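Local structure of aminoglycoside phosphotransferase (Mycobacterium smegmatis, 6EF6) at residues R152-A155 / S156-H160; Q208-L211 / H212-L215; E280-E283 / S284-G288. The protein phosphorylates (S)-1-amino-2-propanol as a kinase of the aminoacetone utilization microcompartment. One frame throughout, in Å; residues are numbered along the deposited sequence. Where two conformers were deposited one is given.

All three contacts lie within single helices, where backbone i to i+4 hydrogen bonds are joined by side chains one turn apart. Contact 1, on helix 147-163, is buried, and its leading pair is a methyl group against an imidazole face. Contacts 2 and 3, on helices 198-218 and 278-290, each have a buried and a solvent-facing side; on their polar sides a water joins Asp209 to His212, three residues on, and, in one of two glutamate conformers, Glu280 to Ser284, four residues on. Contacts 1 and 3 touch, Thr154 meeting Trp285 where their helices pack together, whereas contact 2 stands apart, about 12 Å from contact 3 between nearest atoms.

Contact 1 of 3, residues R152-A155 / S156-H160; sequences RITA and SLHEH
Thr154 and His158 stand side by side one helical turn apart and point the same way. The methyl CG2 of Thr154 lies over the imidazole face of His158, 3.8 Å from the ring centroid and 29° off the ring normal, a CH-pi contact. The methyl is displaced toward the NE2 side of the ring, with Thr154 CG2 3.5 Å from His158 NE2. The carbonyl oxygen of Thr154 sits over the same face near the opposite end, 3.4 Å from His158 CG, and also accepts the backbone N-H of His158 at 2.9 Å. One residue therefore backs the imidazole with both its methyl and its carbonyl. The threonine torsion (chi1 -59°) sets CG2 opposite the backbone N and turns OG1 back along the helix, where it is hydrogen-bonded to Leu150 O.

Elsewhere in this stretch the side chains meet backbone oxygens. Leu157 rests CB on Thr154 O at 3.4 Å and CG on Ile153 O at 3.6 Å, while Glu159 touches Ala155 O through CB alone and carries its carboxylate away from the turn. Four backbone bonds, from Ser156 N to Arg152 O through Glu159 N to Ala155 O, keep the alpha-helical spacing.

Both imidazole nitrogens are engaged beyond the helix, His158 ND1 with Tyr289 OH and His158 NE2 with Asp264 OD2, which fixes the ring's rotation. Helix 147-163 is thus packed on several sides: Ile153 against strand 248-250, Leu157 and His160 against helix 78-94, and Ala155 against helix 278-290.

Contact 2 of 3, residues Q208-L211 / H212-L215; sequences QDLL and HRKL
Arg213 folds back along its helix to meet Leu210, three residues earlier. Its CB lies 3.6 Å from Leu210 O, and the next carbon, Arg213 CG, runs past Asp209 O at 3.5 Å. This course follows from a first torsion of -69°, which places CG beside the backbone N and so near the preceding turn. Arg213 CD is still close to Asp209 O, at 3.7 Å. The chain then bends at chi3 (40°), bringing the guanidinium over the leucine: Leu210 CD1 sits above one face of the group, off its centre, 4.0 Å from Arg213 CZ. NH2 is equally near that methyl and NH1 slightly farther off.

On the buried side, Leu211 CD1 and Leu215 CD1 meet at 3.9 Å as the two side chains cross at a slant. A third pairing is polar and goes through solvent: one water lies 2.8 Å from Asp209 OD1, to which it donates, and 2.8 Å from His212 ND1, in the plane of the imidazole at its edge. The same Asp209 OD1 receives the NE2 of Gln208 from above the carboxylate plane. Trp190 binds the other end of that amide, and Trp177 stacks on the His212 ring.

The chemistry changes round the helix. Leu211 and Leu215 give it a greasy side turned to helix 303-320. Asp209 OD1, gripped by an amide and a water, is probably steadied in its negative charge, whereas the guanidinium of exposed Arg213 meets Leu210 face-on to a methyl, a contact of dispersion and not of hydrogen bonding.

Contact 3 of 3, residues E280-E283 / S284-G288; sequences EWQE and SWVAG
Glu280 and Ser284, four residues apart, are joined through the backbone, where Ser284 N donates to Glu280 O at 3.0 Å in the usual helical bond. The serine hydroxyl, with chi1 -62°, stands opposite its own carbonyl carbon and leans back along the helix, placing Ser284 OG 3.2 Å from that same Glu280 O. In the glutamate conformer described here, one of two deposited, a water also bridges the side chains: it donates to Glu280 OE2 at 2.8 Å and lies 2.8 Å from Ser284 OG. This conformer reaches it with an extended chain that turns only at the carboxylate. The water also lies at the edge of the Trp281 indole, in the plane of the ring.

Val286 packs closely on the turn before it. Its CG1 is anti to the backbone N (chi1 166°), leaving CG2 on the side facing back along the helix, 3.2 Å from Gln282 O. That carbonyl also accepts the backbone N-H of Val286 at 2.8 Å, nearly straight (168°). Beyond the oxygen, Val286 CG2 meets the aliphatic stem of the glutamine, 4.2 Å from Gln282 CG.

The two tryptophans take different first torsions and diverge. Trp285 touches the turn before it through CB, 3.4 Å from Trp281 O, and its indole then swings away from this stretch to meet Phe265 edge-to-face. Trp281 sends its indole off at roughly a right angle to that of Trp285 and stacks on Phe147 of helix 147-163.

The pattern is that of an amphipathic helix: Trp281, Trp285 and Val286 face the protein, while Glu280, Glu283 and Ala287 look outward. Helix 278-290 belongs to the mainly helical part of an aminoglycoside phosphotransferase-like kinase fold, packed against helices 147-163, 263-268 and 303-320.

Contact 1 of 3, residues R152-A155 / S156-H160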
loop_
_atom_site.group_PDB
_atom_site.type_symbol
_atom_site.label_atom_id
_atom_site.label_comp_id
_atom_site.label_asym_id
_atom_site.label_seq_id
_atom_site.Cartn_x
_atom_site.Cartn_y
_atom_site.Cartn_z
ATOM N N ARG A 152 -7.082 -4.339 -13.189
ATOM C CA ARG A 152 -7.329 -3.342 -14.216
ATOM C C ARG A 152 -6.972 -1.944 -13.712
ATOM O O ARG A 152 -6.361 -1.146 -14.446
ATOM C CB ARG A 152 -8.798 -3.426 -14.600
ATOM C CG ARG A 152 -9.155 -2.491 -15.738
ATOM C CD ARG A 152 -10.657 -2.405 -15.970
ATOM N NE ARG A 152 -11.336 -1.616 -14.938
ATOM C CZ ARG A 152 -12.349 -2.041 -14.184
ATOM N NH1 ARG A 152 -12.809 -3.284 -14.293
ATOM N NH2 ARG A 152 -12.900 -1.211 -13.303
ATOM N N ILE A 153 -7.360 -1.618 -12.488
ATOM C CA ILE A 153 -7.048 -0.294 -11.920
ATOM C C ILE A 153 -5.540 -0.130 -11.710
ATOM O O ILE A 153 -4.965 0.949 -12.010
ATOM C CB ILE A 153 -7.869 -0.069 -10.644
ATOM C CG1 ILE A 153 -9.343 0.058 -11.025
ATOM C CG2 ILE A 153 -7.336 1.182 -9.840
ATOM C CD1 ILE A 153 -10.314 0.034 -9.846
ATOM N N THR A 154 -4.866 -1.203 -11.306
ATOM C CA THR A 154 -3.411 -1.144 -11.168
ATOM C C THR A 154 -2.753 -0.822 -12.504
ATOM O O THR A 154 -1.838 0.021 -12.585
ATOM C CB THR A 154 -2.885 -2.466 -10.605
ATOM O OG1 THR A 154 -3.461 -2.740 -9.333
ATOM C CG2 THR A 154 -1.352 -2.374 -10.439
ATOM N N ALA A 155 -3.183 -1.474 -13.598
ATOM C CA ALA A 155 -2.647 -1.177 -14.917
ATOM C C ALA A 155 -2.835 0.288 -15.260
ATOM O O ALA A 155 -1.963 0.908 -15.866
ATOM C CB ALA A 155 -3.317 -2.070 -15.957
ATOM N N SER A 156 -3.981 0.857 -14.930
ATOM C CA SER A 156 -4.183 2.274 -15.216
ATOM C C SER A 156 -3.236 3.155 -14.413
ATOM O O SER A 156 -2.792 4.192 -14.921
ATOM C CB SER A 156 -5.606 2.668 -14.876
ATOM O OG SER A 156 -6.492 2.009 -15.763
ATOM N N LEU A 157 -2.948 2.794 -13.157
ATOM C CA LEU A 157 -1.957 3.542 -12.378
ATOM C C LEU A 157 -0.578 3.412 -12.984
ATOM O O LEU A 157 0.181 4.392 -13.014
ATOM C CB LEU A 157 -1.950 3.045 -10.930
ATOM C CG LEU A 157 -3.158 3.478 -10.098
ATOM C CD1 LEU A 157 -3.203 2.718 -8.783
ATOM C CD2 LEU A 157 -3.149 4.992 -9.825
ATOM N N HIS A 158 -0.210 2.241 -13.471
ATOM C CA HIS A 158 1.070 2.073 -14.109
ATOM C C HIS A 158 1.154 2.885 -15.392
ATOM O O HIS A 158 2.195 3.500 -15.695
ATOM C CB HIS A 158 1.318 0.610 -14.402
ATOM C CG HIS A 158 1.501 -0.207 -13.181
ATOM N ND1 HIS A 158 1.671 -1.569 -13.243
ATOM C CD2 HIS A 158 1.625 0.137 -11.882
ATOM C CE1 HIS A 158 1.840 -2.045 -12.029
ATOM N NE2 HIS A 158 1.812 -1.041 -11.171
ATOM N N GLU A 159 0.100 2.874 -16.200
ATOM C CA GLU A 159 0.114 3.636 -17.439
ATOM C C GLU A 159 0.304 5.114 -17.149
ATOM O O GLU A 159 1.071 5.799 -17.849
ATOM C CB GLU A 159 -1.206 3.391 -18.157
ATOM C CG GLU A 159 -1.339 4.112 -19.518
ATOM C CD GLU A 159 -2.772 4.158 -20.013
ATOM O OE1 GLU A 159 -3.159 3.289 -20.825
ATOM O OE2 GLU A 159 -3.520 5.057 -19.573
ATOM N N HIS A 160 -0.418 5.663 -16.164
ATOM C CA HIS A 160 -0.227 7.066 -15.812
ATOM C C HIS A 160 1.197 7.333 -15.357
ATOM O O HIS A 160 1.854 8.285 -15.807
ATOM C CB HIS A 160 -1.208 7.539 -14.755
ATOM C CG HIS A 160 -1.031 8.982 -14.460
ATOM N ND1 HIS A 160 -0.205 9.455 -13.465
ATOM C CD2 HIS A 160 -1.439 10.070 -15.156
ATOM C CE1 HIS A 160 -0.179 10.774 -13.505
ATOM N NE2 HIS A 160 -0.899 11.178 -14.546
#

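Contact 2 of 3, residues Q208-L211 / H212-L215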
loop_
_atom_site.group_PDB
_atom_site.type_symbol
_atom_site.label_atom_id
_atom_site.label_comp_id
_atom_site.label_asym_id
_atom_site.label_seq_id
_atom_site.Cartn_x
_atom_site.Cartn_y
_atom_site.Cartn_z
ATOM N N GLN A 208 14.923 -15.958 -0.087
ATOM C CA GLN A 208 15.277 -14.543 -0.245
ATOM C C GLN A 208 16.437 -14.369 -1.201
ATOM O O GLN A 208 16.466 -13.424 -2.011
ATOM C CB GLN A 208 15.684 -13.960 1.117
ATOM C CG GLN A 208 16.139 -12.533 1.056
ATOM C CD GLN A 208 16.922 -12.151 2.252
ATOM O OE1 GLN A 208 16.460 -11.407 3.113
ATOM N NE2 GLN A 208 18.144 -12.636 2.350
ATOM N N ASP A 209 17.479 -15.175 -1.055
ATOM C CA ASP A 209 18.662 -15.018 -1.888
ATOM C C ASP A 209 18.372 -15.359 -3.354
ATOM O O ASP A 209 18.902 -14.710 -4.260
ATOM C CB ASP A 209 19.823 -15.841 -1.288
ATOM C CG ASP A 209 20.347 -15.276 0.022
ATOM O OD1 ASP A 209 20.092 -14.108 0.414
ATOM O OD2 ASP A 209 21.113 -16.038 0.639
ATOM N N LEU A 210 17.520 -16.349 -3.601
ATOM C CA LEU A 210 17.056 -16.647 -4.958
ATOM C C LEU A 210 16.249 -15.478 -5.504
ATOM O O LEU A 210 16.494 -15.030 -6.636
ATOM C CB LEU A 210 16.223 -17.950 -4.932
ATOM C CG LEU A 210 15.621 -18.281 -6.299
ATOM C CD1 LEU A 210 16.670 -18.403 -7.390
ATOM C CD2 LEU A 210 14.804 -19.562 -6.160
ATOM N N LEU A 211 15.355 -14.911 -4.709
ATOM C CA LEU A 211 14.622 -13.721 -5.103
ATOM C C LEU A 211 15.554 -12.592 -5.472
ATOM O O LEU A 211 15.364 -11.913 -6.488
ATOM C CB LEU A 211 13.711 -13.304 -3.965
ATOM C CG LEU A 211 13.105 -11.903 -4.040
ATOM C CD1 LEU A 211 12.125 -11.839 -5.188
ATOM C CD2 LEU A 211 12.406 -11.556 -2.761
ATOM N N HIS A 212 16.607 -12.360 -4.673
ATOM C CA HIS A 212 17.572 -11.299 -4.962
ATOM C C HIS A 212 18.200 -11.517 -6.331
ATOM O O HIS A 212 18.317 -10.585 -7.145
ATOM C CB HIS A 212 18.651 -11.285 -3.852
ATOM C CG HIS A 212 19.463 -10.041 -3.802
ATOM N ND1 HIS A 212 20.505 -9.895 -2.909
ATOM C CD2 HIS A 212 19.437 -8.914 -4.531
ATOM C CE1 HIS A 212 21.056 -8.712 -3.073
ATOM N NE2 HIS A 212 20.443 -8.094 -4.064
ATOM N N ARG A 213 18.629 -12.747 -6.621
ATOM C CA ARG A 213 19.229 -13.050 -7.918
ATOM C C ARG A 213 18.228 -12.839 -9.053
ATOM O O ARG A 213 18.587 -12.322 -10.110
ATOM C CB ARG A 213 19.764 -14.489 -7.941
ATOM C CG ARG A 213 20.975 -14.720 -7.034
ATOM C CD ARG A 213 21.192 -16.222 -6.744
ATOM N NE ARG A 213 20.974 -17.096 -7.889
ATOM C CZ ARG A 213 20.686 -18.394 -7.804
ATOM N NH1 ARG A 213 20.510 -19.097 -8.915
ATOM N NH2 ARG A 213 20.567 -18.989 -6.616
ATOM N N LYS A 214 16.977 -13.180 -8.843
ATOM C CA LYS A 214 15.969 -12.986 -9.880
ATOM C C LYS A 214 15.705 -11.518 -10.108
ATOM O O LYS A 214 15.563 -11.089 -11.256
ATOM C CB LYS A 214 14.688 -13.736 -9.539
ATOM C CG LYS A 214 14.914 -15.225 -9.584
ATOM C CD LYS A 214 13.672 -16.029 -9.528
ATOM C CE LYS A 214 12.633 -15.701 -10.592
ATOM N NZ LYS A 214 13.109 -15.910 -11.992
ATOM N N LEU A 215 15.678 -10.722 -9.053
ATOM C CA LEU A 215 15.517 -9.283 -9.195
ATOM C C LEU A 215 16.699 -8.628 -9.877
ATOM O O LEU A 215 16.513 -7.705 -10.681
ATOM C CB LEU A 215 15.243 -8.615 -7.853
ATOM C CG LEU A 215 13.896 -8.930 -7.184
ATOM C CD1 LEU A 215 13.917 -8.426 -5.768
ATOM C CD2 LEU A 215 12.736 -8.275 -7.950
HETATM O O HOH W 1 20.957 -11.953 -1.100
#

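Contact 3 of 3, residues E280-E283 / S284-G288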
loop_
_atom_site.group_PDB
_atom_site.type_symbol
_atom_site.label_atom_id
_atom_site.label_comp_id
_atom_site.label_asym_id
_atom_site.label_seq_id
_atom_site.Cartn_x
_atom_site.Cartn_y
_atom_site.Cartn_z
ATOM N N GLU A 280 -5.757 -18.758 -8.856
ATOM C CA GLU A 280 -6.975 -18.210 -9.448
ATOM C C GLU A 280 -6.999 -16.697 -9.336
ATOM O O GLU A 280 -7.340 -15.987 -10.291
ATOM C CB GLU A 280 -8.190 -18.792 -8.711
ATOM C CG GLU A 280 -9.585 -18.168 -9.115
ATOM C CD GLU A 280 -10.680 -18.271 -8.012
ATOM O OE1 GLU A 280 -10.867 -19.384 -7.466
ATOM O OE2 GLU A 280 -11.339 -17.240 -7.672
ATOM N N TRP A 281 -6.635 -16.168 -8.167
ATOM C CA TRP A 281 -6.592 -14.736 -7.967
ATOM C C TRP A 281 -5.613 -14.088 -8.924
ATOM O O TRP A 281 -5.884 -13.016 -9.510
ATOM C CB TRP A 281 -6.174 -14.448 -6.530
ATOM C CG TRP A 281 -7.176 -14.921 -5.494
ATOM C CD1 TRP A 281 -8.495 -15.210 -5.675
ATOM C CD2 TRP A 281 -6.932 -15.065 -4.093
ATOM N NE1 TRP A 281 -9.075 -15.538 -4.479
ATOM C CE2 TRP A 281 -8.135 -15.438 -3.492
ATOM C CE3 TRP A 281 -5.803 -14.873 -3.307
ATOM C CZ2 TRP A 281 -8.250 -15.700 -2.114
ATOM C CZ3 TRP A 281 -5.913 -15.134 -1.935
ATOM C CH2 TRP A 281 -7.140 -15.504 -1.371
ATOM N N GLN A 282 -4.441 -14.706 -9.098
ATOM C CA GLN A 282 -3.470 -14.190 -10.050
ATOM C C GLN A 282 -4.065 -14.147 -11.461
ATOM O O GLN A 282 -3.906 -13.139 -12.169
ATOM C CB GLN A 282 -2.214 -15.055 -10.019
ATOM C CG GLN A 282 -1.111 -14.483 -10.901
ATOM C CD GLN A 282 0.176 -15.274 -10.911
ATOM O OE1 GLN A 282 0.660 -15.691 -11.976
ATOM N NE2 GLN A 282 0.734 -15.433 -9.776
ATOM N N GLU A 283 -4.685 -15.224 -11.911
ATOM C CA GLU A 283 -5.225 -15.240 -13.269
ATOM C C GLU A 283 -6.290 -14.155 -13.436
ATOM O O GLU A 283 -6.330 -13.499 -14.472
ATOM C CB GLU A 283 -5.790 -16.609 -13.645
ATOM C CG GLU A 283 -4.690 -17.658 -13.758
ATOM C CD GLU A 283 -5.094 -18.974 -14.455
ATOM O OE1 GLU A 283 -6.049 -18.996 -15.251
ATOM O OE2 GLU A 283 -4.423 -20.003 -14.204
ATOM N N SER A 284 -7.112 -13.910 -12.421
ATOM C CA SER A 284 -8.126 -12.873 -12.531
ATOM C C SER A 284 -7.475 -11.507 -12.602
ATOM O O SER A 284 -7.845 -10.666 -13.426
ATOM C CB SER A 284 -9.079 -12.964 -11.337
ATOM O OG SER A 284 -9.764 -14.192 -11.313
ATOM N N TRP A 285 -6.507 -11.249 -11.708
ATOM C CA TRP A 285 -5.803 -9.967 -11.702
ATOM C C TRP A 285 -5.109 -9.710 -13.026
ATOM O O TRP A 285 -5.194 -8.619 -13.562
ATOM C CB TRP A 285 -4.789 -9.995 -10.550
ATOM C CG TRP A 285 -4.109 -8.712 -10.169
ATOM C CD1 TRP A 285 -4.475 -7.863 -9.133
ATOM C CD2 TRP A 285 -2.965 -8.128 -10.798
ATOM N NE1 TRP A 285 -3.577 -6.805 -9.051
ATOM C CE2 TRP A 285 -2.649 -6.941 -10.057
ATOM C CE3 TRP A 285 -2.123 -8.510 -11.855
ATOM C CZ2 TRP A 285 -1.542 -6.158 -10.352
ATOM C CZ3 TRP A 285 -1.017 -7.703 -12.152
ATOM C CH2 TRP A 285 -0.746 -6.555 -11.401
ATOM N N VAL A 286 -4.424 -10.714 -13.546
ATOM C CA VAL A 286 -3.737 -10.575 -14.829
ATOM C C VAL A 286 -4.697 -10.282 -15.979
ATOM O O VAL A 286 -4.400 -9.485 -16.873
ATOM C CB VAL A 286 -2.887 -11.824 -15.086
ATOM C CG1 VAL A 286 -2.436 -11.880 -16.542
ATOM C CG2 VAL A 286 -1.681 -11.852 -14.125
ATOM N N ALA A 287 -5.864 -10.955 -16.012
ATOM C CA ALA A 287 -6.853 -10.675 -17.050
ATOM C C ALA A 287 -7.319 -9.228 -16.993
ATOM O O ALA A 287 -7.461 -8.555 -18.023
ATOM C CB ALA A 287 -8.058 -11.613 -16.899
ATOM N N GLY A 288 -7.512 -8.704 -15.777
ATOM C CA GLY A 288 -7.909 -7.302 -15.635
ATOM C C GLY A 288 -6.799 -6.348 -16.046
ATOM O O GLY A 288 -7.018 -5.390 -16.799
HETATM O O HOH W 2 -10.251 -14.878 -8.623
#